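Long-range contact in epoxide hydrolase (Aspergillus niger, PDB 3G02), which probably hydrolyses epoxides to vicinal diols, here as an enantioselective variant obtained by directed evolution: residues R76-F88 with F122-E134. The protein carries 9 engineered substitutions. Numbering follows the deposited sequence. Where two conformers were deposited one is given.
Sequences RPFEARLNSFPQF and FVEFYPILQLFRE
The guanidinium of Arg133 lies flat on one face of the Phe85 ring, planes 6° apart, with CZ of Arg133 3.7 Å from the ring centroid, a cation-pi stack. The same phenyl turns its edge to Tyr126 in a T-shaped pair tilted to 58°, Phe85 CD2 standing 3.5 Å from Tyr126 CE2 over the phenol face. The carbonyl oxygens of Arg81 and Leu82 lie at the edge of the Tyr126 ring, near its plane. Phe85 suits this place because a flat apolar ring can carry a cation on its face and meet an aromatic face with its rim, while CE1 packs against CB of Leu129. Arg133, a planar cation with several N-H groups, can stack and bond at once: a bend at chi3 (68°) helps aim NH1 at Ser84 O in a nearly straight 2.6 Å hydrogen bond lying in the guanidinium plane; NH2 adds only a weak one to the same oxygen. In this alpha/beta-hydrolase fold, helix 126-135 follows strand 110-115 and packs against a face of the central sheet, Leu129 resting on Leu145. The turn Leu82-Phe85, which links helix 75-82 to edge strand 87-92, sits against that helix. Tyrosine suits position 126 by joining an aromatic face, offered to Phe85, with a donor at its tip: Tyr126 OH donates to Leu82 O (2.7 Å), approaching a lone pair within the plane of that carbonyl, at the end of helix 75-82. Ser84 OG reaches back to Arg81 O, a bond consistent with holding the turn. Toward the 3-10 segment 122-125, Leu82 and Val123, apolar branches fit for a buried site, cross at about a right angle, Leu82 CD2 against Val123 CG2 at 3.5 Å, and Val123 CG1 meets the edge of Phe78. At the more exposed border Arg81 NH1 donates to a water that in turn donates to Val123 O.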
ATOM      1  N   ARG A  76      16.471  14.992  21.171  1.00 13.68           N
ATOM      2  CA  ARG A  76      17.309  14.773  22.360  1.00 13.70           C
ATOM      3  C   ARG A  76      16.572  14.451  23.673  1.00 13.33           C
ATOM      4  O   ARG A  76      16.971  13.514  24.368  1.00 13.58           O
ATOM      5  CB  ARG A  76      18.321  15.914  22.556  1.00 13.97           C
ATOM      6  CG  ARG A  76      19.354  16.050  21.442  1.00 14.77           C
ATOM      7  CD  ARG A  76      20.251  14.822  21.318  1.00 15.58           C
ATOM      8  NE  ARG A  76      21.216  14.986  20.233  1.00 17.07           N
ATOM      9  CZ  ARG A  76      21.737  13.990  19.522  1.00 16.21           C
ATOM     10  NH1 ARG A  76      21.384  12.733  19.756  1.00 16.26           N
ATOM     11  NH2 ARG A  76      22.606  14.255  18.555  1.00 16.26           N
ATOM     12  N   PRO A  77      15.511  15.213  24.028  1.00 13.23           N
ATOM     13  CA  PRO A  77      14.736  14.827  25.217  1.00 13.20           C
ATOM     14  C   PRO A  77      14.127  13.422  25.140  1.00 12.84           C
ATOM     15  O   PRO A  77      14.103  12.701  26.142  1.00 13.05           O
ATOM     16  CB  PRO A  77      13.628  15.886  25.271  1.00 13.31           C
ATOM     17  CG  PRO A  77      14.212  17.066  24.577  1.00 13.41           C
ATOM     18  CD  PRO A  77      14.993  16.461  23.440  1.00 13.19           C
ATOM     19  N   PHE A  78      13.641  13.036  23.961  1.00 12.54           N
ATOM     20  CA  PHE A  78      13.130  11.685  23.760  1.00 11.97           C
ATOM     21  C   PHE A  78      14.241  10.649  23.909  1.00 11.93           C
ATOM     22  O   PHE A  78      14.057   9.628  24.572  1.00 11.52           O
ATOM     23  CB  PHE A  78      12.453  11.570  22.392  1.00 11.79           C
ATOM     24  CG  PHE A  78      11.978  10.181  22.052  1.00 11.55           C
ATOM     25  CD1 PHE A  78      11.057   9.514  22.858  1.00 11.56           C
ATOM     26  CD2 PHE A  78      12.439   9.550  20.904  1.00 11.15           C
ATOM     27  CE1 PHE A  78      10.617   8.230  22.527  1.00 12.07           C
ATOM     28  CE2 PHE A  78      12.006   8.271  20.565  1.00 11.53           C
ATOM     29  CZ  PHE A  78      11.093   7.610  21.377  1.00 11.34           C
ATOM     30  N   GLU A  79      15.391  10.926  23.298  1.00 12.14           N
ATOM     31  CA  GLU A  79      16.562  10.065  23.419  1.00 12.50           C
ATOM     32  C   GLU A  79      16.969   9.896  24.884  1.00 12.72           C
ATOM     33  O   GLU A  79      17.293   8.790  25.317  1.00 12.84           O
ATOM     34  CB  GLU A  79      17.718  10.641  22.608  1.00 12.60           C
ATOM     35  CG  GLU A  79      18.946   9.768  22.533  1.00 13.07           C
ATOM     36  CD  GLU A  79      20.008  10.383  21.653  1.00 14.07           C
ATOM     37  OE1 GLU A  79      20.604  11.403  22.066  1.00 14.71           O
ATOM     38  OE2 GLU A  79      20.233   9.862  20.542  1.00 14.58           O
ATOM     39  N   ALA A  80      16.928  10.988  25.645  1.00 13.26           N
ATOM     40  CA  ALA A  80      17.228  10.929  27.076  1.00 13.69           C
ATOM     41  C   ALA A  80      16.247  10.026  27.821  1.00 13.98           C
ATOM     42  O   ALA A  80      16.643   9.278  28.722  1.00 14.08           O
ATOM     43  CB  ALA A  80      17.243  12.322  27.679  1.00 13.73           C
ATOM     44  N   ARG A  81      14.975  10.086  27.431  1.00 14.07           N
ATOM     45  CA  ARG A  81      13.959   9.199  27.995  1.00 14.52           C
ATOM     46  C   ARG A  81      14.246   7.735  27.646  1.00 14.44           C
ATOM     47  O   ARG A  81      14.123   6.856  28.498  1.00 14.74           O
ATOM     48  CB  ARG A  81      12.556   9.601  27.529  1.00 14.76           C
ATOM     49  CG  ARG A  81      11.432   8.823  28.200  1.00 16.29           C
ATOM     50  CD  ARG A  81      10.085   9.507  28.014  1.00 18.28           C
ATOM     51  NE  ARG A  81       9.551   9.350  26.662  1.00 19.63           N
ATOM     52  CZ  ARG A  81       8.848   8.299  26.239  1.00 20.63           C
ATOM     53  NH1 ARG A  81       8.594   7.284  27.056  1.00 20.80           N
ATOM     54  NH2 ARG A  81       8.401   8.261  24.992  1.00 20.40           N
ATOM     55  N   LEU A  82      14.636   7.478  26.401  1.00 14.32           N
ATOM     56  CA  LEU A  82      15.046   6.130  25.997  1.00 14.29           C
ATOM     57  C   LEU A  82      16.148   5.600  26.914  1.00 14.25           C
ATOM     58  O   LEU A  82      16.087   4.464  27.393  1.00 14.61           O
ATOM     59  CB  LEU A  82      15.513   6.113  24.536  1.00 14.24           C
ATOM     60  CG  LEU A  82      14.482   6.435  23.447  1.00 14.45           C
ATOM     61  CD1 LEU A  82      15.091   6.236  22.073  1.00 14.70           C
ATOM     62  CD2 LEU A  82      13.259   5.566  23.606  1.00 15.36           C
ATOM     63  N   ASN A  83      17.133   6.456  27.175  1.00 14.02           N
ATOM     64  CA  ASN A  83      18.307   6.092  27.962  1.00 14.16           C
ATOM     65  C   ASN A  83      18.084   6.105  29.477  1.00 14.39           C
ATOM     66  O   ASN A  83      19.009   5.820  30.243  1.00 14.79           O
ATOM     67  CB  ASN A  83      19.482   6.991  27.572  1.00 13.66           C
ATOM     68  CG  ASN A  83      19.975   6.722  26.159  1.00 13.15           C
ATOM     69  OD1 ASN A  83      19.895   5.595  25.665  1.00 13.54           O
ATOM     70  ND2 ASN A  83      20.488   7.758  25.505  1.00 12.29           N
ATOM     71  N   SER A  84      16.855   6.406  29.896  1.00 14.82           N
ATOM     72  CA  SER A  84      16.501   6.426  31.318  1.00 15.32           C
ATOM     73  C   SER A  84      16.274   5.034  31.909  1.00 15.15           C
ATOM     74  O   SER A  84      16.213   4.885  33.129  1.00 16.15           O
ATOM     75  CB  SER A  84      15.280   7.322  31.570  1.00 15.37           C
ATOM     76  OG  SER A  84      14.096   6.771  31.020  1.00 17.46           O
ATOM     77  N   PHE A  85      16.142   4.025  31.047  1.00 14.40           N
ATOM     78  CA  PHE A  85      15.975   2.640  31.481  1.00 13.84           C
ATOM     79  C   PHE A  85      17.161   1.804  31.019  1.00 13.11           C
ATOM     80  O   PHE A  85      17.808   2.155  30.030  1.00 13.08           O
ATOM     81  CB  PHE A  85      14.671   2.053  30.924  1.00 14.38           C
ATOM     82  CG  PHE A  85      13.438   2.569  31.606  1.00 15.14           C
ATOM     83  CD1 PHE A  85      12.910   1.913  32.715  1.00 15.44           C
ATOM     84  CD2 PHE A  85      12.803   3.719  31.143  1.00 16.44           C
ATOM     85  CE1 PHE A  85      11.767   2.396  33.349  1.00 16.42           C
ATOM     86  CE2 PHE A  85      11.658   4.207  31.770  1.00 17.17           C
ATOM     87  CZ  PHE A  85      11.142   3.542  32.873  1.00 16.37           C
ATOM     88  N   PRO A  86      17.461   0.702  31.738  1.00 12.34           N
ATOM     89  CA  PRO A  86      18.548  -0.173  31.291  1.00 12.06           C
ATOM     90  C   PRO A  86      18.274  -0.727  29.895  1.00 11.78           C
ATOM     91  O   PRO A  86      17.182  -1.238  29.639  1.00 11.98           O
ATOM     92  CB  PRO A  86      18.540  -1.310  32.322  1.00 12.29           C
ATOM     93  CG  PRO A  86      17.913  -0.699  33.541  1.00 12.21           C
ATOM     94  CD  PRO A  86      16.853   0.214  32.990  1.00 12.56           C
ATOM     95  N   GLN A  87      19.252  -0.581  29.005  1.00 11.69           N
ATOM     96  CA  GLN A  87      19.213  -1.197  27.676  1.00 11.63           C
ATOM     97  C   GLN A  87      20.499  -1.965  27.440  1.00 11.86           C
ATOM     98  O   GLN A  87      21.567  -1.577  27.930  1.00 12.11           O
ATOM     99  CB  GLN A  87      19.092  -0.150  26.573  1.00 11.40           C
ATOM    100  CG  GLN A  87      17.870   0.743  26.618  1.00 11.42           C
ATOM    101  CD  GLN A  87      17.951   1.809  25.554  1.00 12.36           C
ATOM    102  OE1 GLN A  87      17.533   1.594  24.419  1.00 12.13           O
ATOM    103  NE2 GLN A  87      18.511   2.961  25.903  1.00 12.33           N
ATOM    104  N   PHE A  88      20.393  -3.040  26.666  1.00 12.03           N
ATOM    105  CA  PHE A  88      21.537  -3.882  26.333  1.00 12.35           C
ATOM    106  C   PHE A  88      21.418  -4.394  24.911  1.00 12.58           C
ATOM    107  O   PHE A  88      20.346  -4.330  24.303  1.00 12.00           O
ATOM    108  CB  PHE A  88      21.613  -5.083  27.282  1.00 12.63           C
ATOM    109  CG  PHE A  88      21.569  -4.720  28.739  1.00 13.33           C
ATOM    110  CD1 PHE A  88      20.348  -4.602  29.401  1.00 13.52           C
ATOM    111  CD2 PHE A  88      22.747  -4.506  29.451  1.00 13.28           C
ATOM    112  CE1 PHE A  88      20.299  -4.267  30.751  1.00 13.58           C
ATOM    113  CE2 PHE A  88      22.711  -4.173  30.803  1.00 13.13           C
ATOM    114  CZ  PHE A  88      21.485  -4.053  31.455  1.00 13.49           C
ATOM    115  N   PHE A 122      10.052  -1.481  21.382  1.00  8.17           N
ATOM    116  CA  PHE A 122      10.301  -1.638  22.813  1.00  7.93           C
ATOM    117  C   PHE A 122       9.805  -0.449  23.649  1.00  8.18           C
ATOM    118  O   PHE A 122       9.413  -0.618  24.813  1.00  8.18           O
ATOM    119  CB  PHE A 122      11.796  -1.893  23.073  1.00  8.09           C
ATOM    120  CG  PHE A 122      12.670  -0.678  22.899  1.00  7.91           C
ATOM    121  CD1 PHE A 122      13.042  -0.244  21.629  1.00  8.56           C
ATOM    122  CD2 PHE A 122      13.129   0.031  24.010  1.00  8.70           C
ATOM    123  CE1 PHE A 122      13.845   0.877  21.471  1.00  7.79           C
ATOM    124  CE2 PHE A 122      13.931   1.154  23.862  1.00  8.96           C
ATOM    125  CZ  PHE A 122      14.296   1.581  22.591  1.00  8.96           C
ATOM    126  N   VAL A 123       9.797   0.727  23.027  0.50  8.16           N
ATOM    127  CA  VAL A 123       9.420   1.978  23.683  0.50  8.12           C
ATOM    128  C   VAL A 123       7.973   1.938  24.172  0.50  8.46           C
ATOM    129  O   VAL A 123       7.634   2.546  25.186  0.50  8.76           O
ATOM    130  CB  VAL A 123       9.631   3.186  22.735  0.50  7.85           C
ATOM    131  CG1 VAL A 123       9.349   4.506  23.449  0.50  7.86           C
ATOM    132  CG2 VAL A 123      11.050   3.183  22.191  0.50  7.85           C
ATOM    133  N   GLU A 124       7.124   1.207  23.458  0.50  8.60           N
ATOM    134  CA  GLU A 124       5.723   1.089  23.848  0.50  8.92           C
ATOM    135  C   GLU A 124       5.531   0.601  25.277  0.50  8.82           C
ATOM    136  O   GLU A 124       4.488   0.853  25.885  0.50  8.35           O
ATOM    137  CB  GLU A 124       4.984   0.160  22.900  0.50  9.18           C
ATOM    138  CG  GLU A 124       4.821   0.720  21.519  0.50 10.58           C
ATOM    139  CD  GLU A 124       4.039  -0.204  20.620  0.50 11.71           C
ATOM    140  OE1 GLU A 124       4.296  -1.426  20.648  0.50 13.03           O
ATOM    141  OE2 GLU A 124       3.170   0.293  19.879  0.50 12.45           O
ATOM    142  N   PHE A 125       6.521  -0.114  25.804  1.00  8.92           N
ATOM    143  CA  PHE A 125       6.429  -0.653  27.154  1.00  8.89           C
ATOM    144  C   PHE A 125       7.041   0.238  28.226  1.00  8.95           C
ATOM    145  O   PHE A 125       7.002  -0.107  29.406  1.00  8.94           O
ATOM    146  CB  PHE A 125       7.017  -2.070  27.206  1.00  8.66           C
ATOM    147  CG  PHE A 125       6.184  -3.086  26.483  1.00  7.97           C
ATOM    148  CD1 PHE A 125       5.031  -3.597  27.071  1.00  7.94           C
ATOM    149  CD2 PHE A 125       6.531  -3.517  25.202  1.00  8.38           C
ATOM    150  CE1 PHE A 125       4.237  -4.527  26.406  1.00  8.96           C
ATOM    151  CE2 PHE A 125       5.748  -4.447  24.529  1.00  8.42           C
ATOM    152  CZ  PHE A 125       4.600  -4.955  25.131  1.00  9.02           C
ATOM    153  N   TYR A 126       7.590   1.382  27.820  1.00  9.20           N
ATOM    154  CA  TYR A 126       8.211   2.305  28.775  1.00  9.20           C
ATOM    155  C   TYR A 126       7.249   2.822  29.859  1.00  9.50           C
ATOM    156  O   TYR A 126       7.621   2.830  31.028  1.00  9.28           O
ATOM    157  CB  TYR A 126       8.949   3.446  28.064  1.00  9.43           C
ATOM    158  CG  TYR A 126      10.419   3.150  27.808  1.00  9.12           C
ATOM    159  CD1 TYR A 126      10.846   1.867  27.438  1.00 10.08           C
ATOM    160  CD2 TYR A 126      11.379   4.155  27.922  1.00  9.58           C
ATOM    161  CE1 TYR A 126      12.192   1.596  27.204  1.00  9.72           C
ATOM    162  CE2 TYR A 126      12.724   3.891  27.682  1.00  9.75           C
ATOM    163  CZ  TYR A 126      13.121   2.612  27.331  1.00  9.74           C
ATOM    164  OH  TYR A 126      14.453   2.356  27.098  1.00 10.22           O
ATOM    165  N   PRO A 127       6.020   3.250  29.488  1.00  9.23           N
ATOM    166  CA  PRO A 127       5.078   3.604  30.559  1.00  9.38           C
ATOM    167  C   PRO A 127       4.882   2.506  31.610  1.00  9.48           C
ATOM    168  O   PRO A 127       4.842   2.812  32.805  1.00 10.04           O
ATOM    169  CB  PRO A 127       3.780   3.892  29.793  1.00  9.11           C
ATOM    170  CG  PRO A 127       4.274   4.440  28.492  1.00  9.36           C
ATOM    171  CD  PRO A 127       5.431   3.523  28.159  1.00  9.53           C
ATOM    172  N   ILE A 128       4.791   1.249  31.178  1.00  9.25           N
ATOM    173  CA  ILE A 128       4.660   0.128  32.116  1.00  9.42           C
ATOM    174  C   ILE A 128       5.934  -0.080  32.948  1.00  9.60           C
ATOM    175  O   ILE A 128       5.862  -0.281  34.163  1.00  9.95           O
ATOM    176  CB  ILE A 128       4.208  -1.172  31.402  1.00  9.16           C
ATOM    177  CG1 ILE A 128       2.725  -1.063  31.027  1.00  9.60           C
ATOM    178  CG2 ILE A 128       4.481  -2.410  32.274  1.00  9.90           C
ATOM    179  CD1 ILE A 128       2.189  -2.206  30.191  1.00  9.81           C
ATOM    180  N   LEU A 129       7.095  -0.017  32.303  1.00  9.67           N
ATOM    181  CA  LEU A 129       8.362  -0.095  33.035  1.00  9.88           C
ATOM    182  C   LEU A 129       8.465   0.998  34.098  1.00 10.32           C
ATOM    183  O   LEU A 129       8.928   0.744  35.216  1.00 10.38           O
ATOM    184  CB  LEU A 129       9.564  -0.042  32.081  1.00  9.87           C
ATOM    185  CG  LEU A 129       9.734  -1.204  31.094  1.00 10.20           C
ATOM    186  CD1 LEU A 129      11.041  -1.034  30.336  1.00 10.49           C
ATOM    187  CD2 LEU A 129       9.682  -2.561  31.790  1.00 11.46           C
ATOM    188  N   GLN A 130       8.015   2.205  33.755  1.00 10.57           N
ATOM    189  CA  GLN A 130       8.038   3.330  34.689  1.00 11.45           C
ATOM    190  C   GLN A 130       7.171   3.053  35.914  1.00 11.33           C
ATOM    191  O   GLN A 130       7.593   3.303  37.045  1.00 11.51           O
ATOM    192  CB  GLN A 130       7.599   4.623  33.993  1.00 11.45           C
ATOM    193  CG  GLN A 130       7.614   5.864  34.901  1.00 13.83           C
ATOM    194  CD  GLN A 130       9.009   6.233  35.403  1.00 17.76           C
ATOM    195  OE1 GLN A 130      10.010   6.026  34.714  1.00 20.63           O
ATOM    196  NE2 GLN A 130       9.073   6.796  36.604  1.00 19.83           N
ATOM    197  N   LEU A 131       5.975   2.514  35.689  1.00 11.35           N
ATOM    198  CA  LEU A 131       5.085   2.162  36.789  1.00 11.44           C
ATOM    199  C   LEU A 131       5.758   1.160  37.726  1.00 11.53           C
ATOM    200  O   LEU A 131       5.723   1.329  38.946  1.00 11.62           O
ATOM    201  CB  LEU A 131       3.757   1.613  36.266  1.00 11.59           C
ATOM    202  CG  LEU A 131       2.831   2.587  35.529  1.00 11.65           C
ATOM    203  CD1 LEU A 131       1.725   1.819  34.835  1.00 12.04           C
ATOM    204  CD2 LEU A 131       2.250   3.647  36.466  1.00 12.42           C
ATOM    205  N   PHE A 132       6.393   0.139  37.156  1.00 11.79           N
ATOM    206  CA  PHE A 132       7.107  -0.848  37.963  1.00 12.03           C
ATOM    207  C   PHE A 132       8.250  -0.241  38.772  1.00 12.73           C
ATOM    208  O   PHE A 132       8.392  -0.539  39.963  1.00 12.68           O
ATOM    209  CB  PHE A 132       7.618  -2.005  37.100  1.00 11.93           C
ATOM    210  CG  PHE A 132       6.608  -3.096  36.891  1.00 11.93           C
ATOM    211  CD1 PHE A 132       6.295  -3.978  37.926  1.00 11.76           C
ATOM    212  CD2 PHE A 132       5.970  -3.251  35.666  1.00 11.82           C
ATOM    213  CE1 PHE A 132       5.360  -4.997  37.747  1.00 12.22           C
ATOM    214  CE2 PHE A 132       5.037  -4.270  35.476  1.00 12.06           C
ATOM    215  CZ  PHE A 132       4.730  -5.144  36.518  1.00 12.58           C
ATOM    216  N   ARG A 133       9.051   0.614  38.135  1.00 13.02           N
ATOM    217  CA  ARG A 133      10.189   1.256  38.798  1.00 13.88           C
ATOM    218  C   ARG A 133       9.744   2.209  39.913  1.00 13.88           C
ATOM    219  O   ARG A 133      10.454   2.386  40.905  1.00 14.30           O
ATOM    220  CB  ARG A 133      11.067   1.995  37.784  1.00 14.29           C
ATOM    221  CG  ARG A 133      12.364   2.538  38.365  1.00 16.17           C
ATOM    222  CD  ARG A 133      13.386   2.824  37.288  1.00 18.57           C
ATOM    223  NE  ARG A 133      13.003   3.948  36.435  1.00 20.77           N
ATOM    224  CZ  ARG A 133      13.730   4.383  35.409  1.00 21.41           C
ATOM    225  NH1 ARG A 133      14.876   3.785  35.108  1.00 22.14           N
ATOM    226  NH2 ARG A 133      13.311   5.413  34.685  1.00 22.16           N
ATOM    227  N   GLU A 134       8.576   2.823  39.736  1.00 13.69           N
ATOM    228  CA  GLU A 134       8.004   3.720  40.739  1.00 13.79           C
ATOM    229  C   GLU A 134       7.489   2.967  41.963  1.00 13.42           C
ATOM    230  O   GLU A 134       7.425   3.527  43.062  1.00 13.18           O
ATOM    231  CB  GLU A 134       6.858   4.532  40.133  1.00 14.03           C
ATOM    232  CG  GLU A 134       7.318   5.664  39.237  1.00 15.85           C
ATOM    233  CD  GLU A 134       6.196   6.298  38.439  1.00 17.48           C
ATOM    234  OE1 GLU A 134       5.115   5.684  38.300  1.00 18.00           O
ATOM    235  OE2 GLU A 134       6.408   7.423  37.940  1.00 20.80           O
TER
HETATM  236  O   HOH W   1       6.809   5.302  25.540  1.00 24.29           O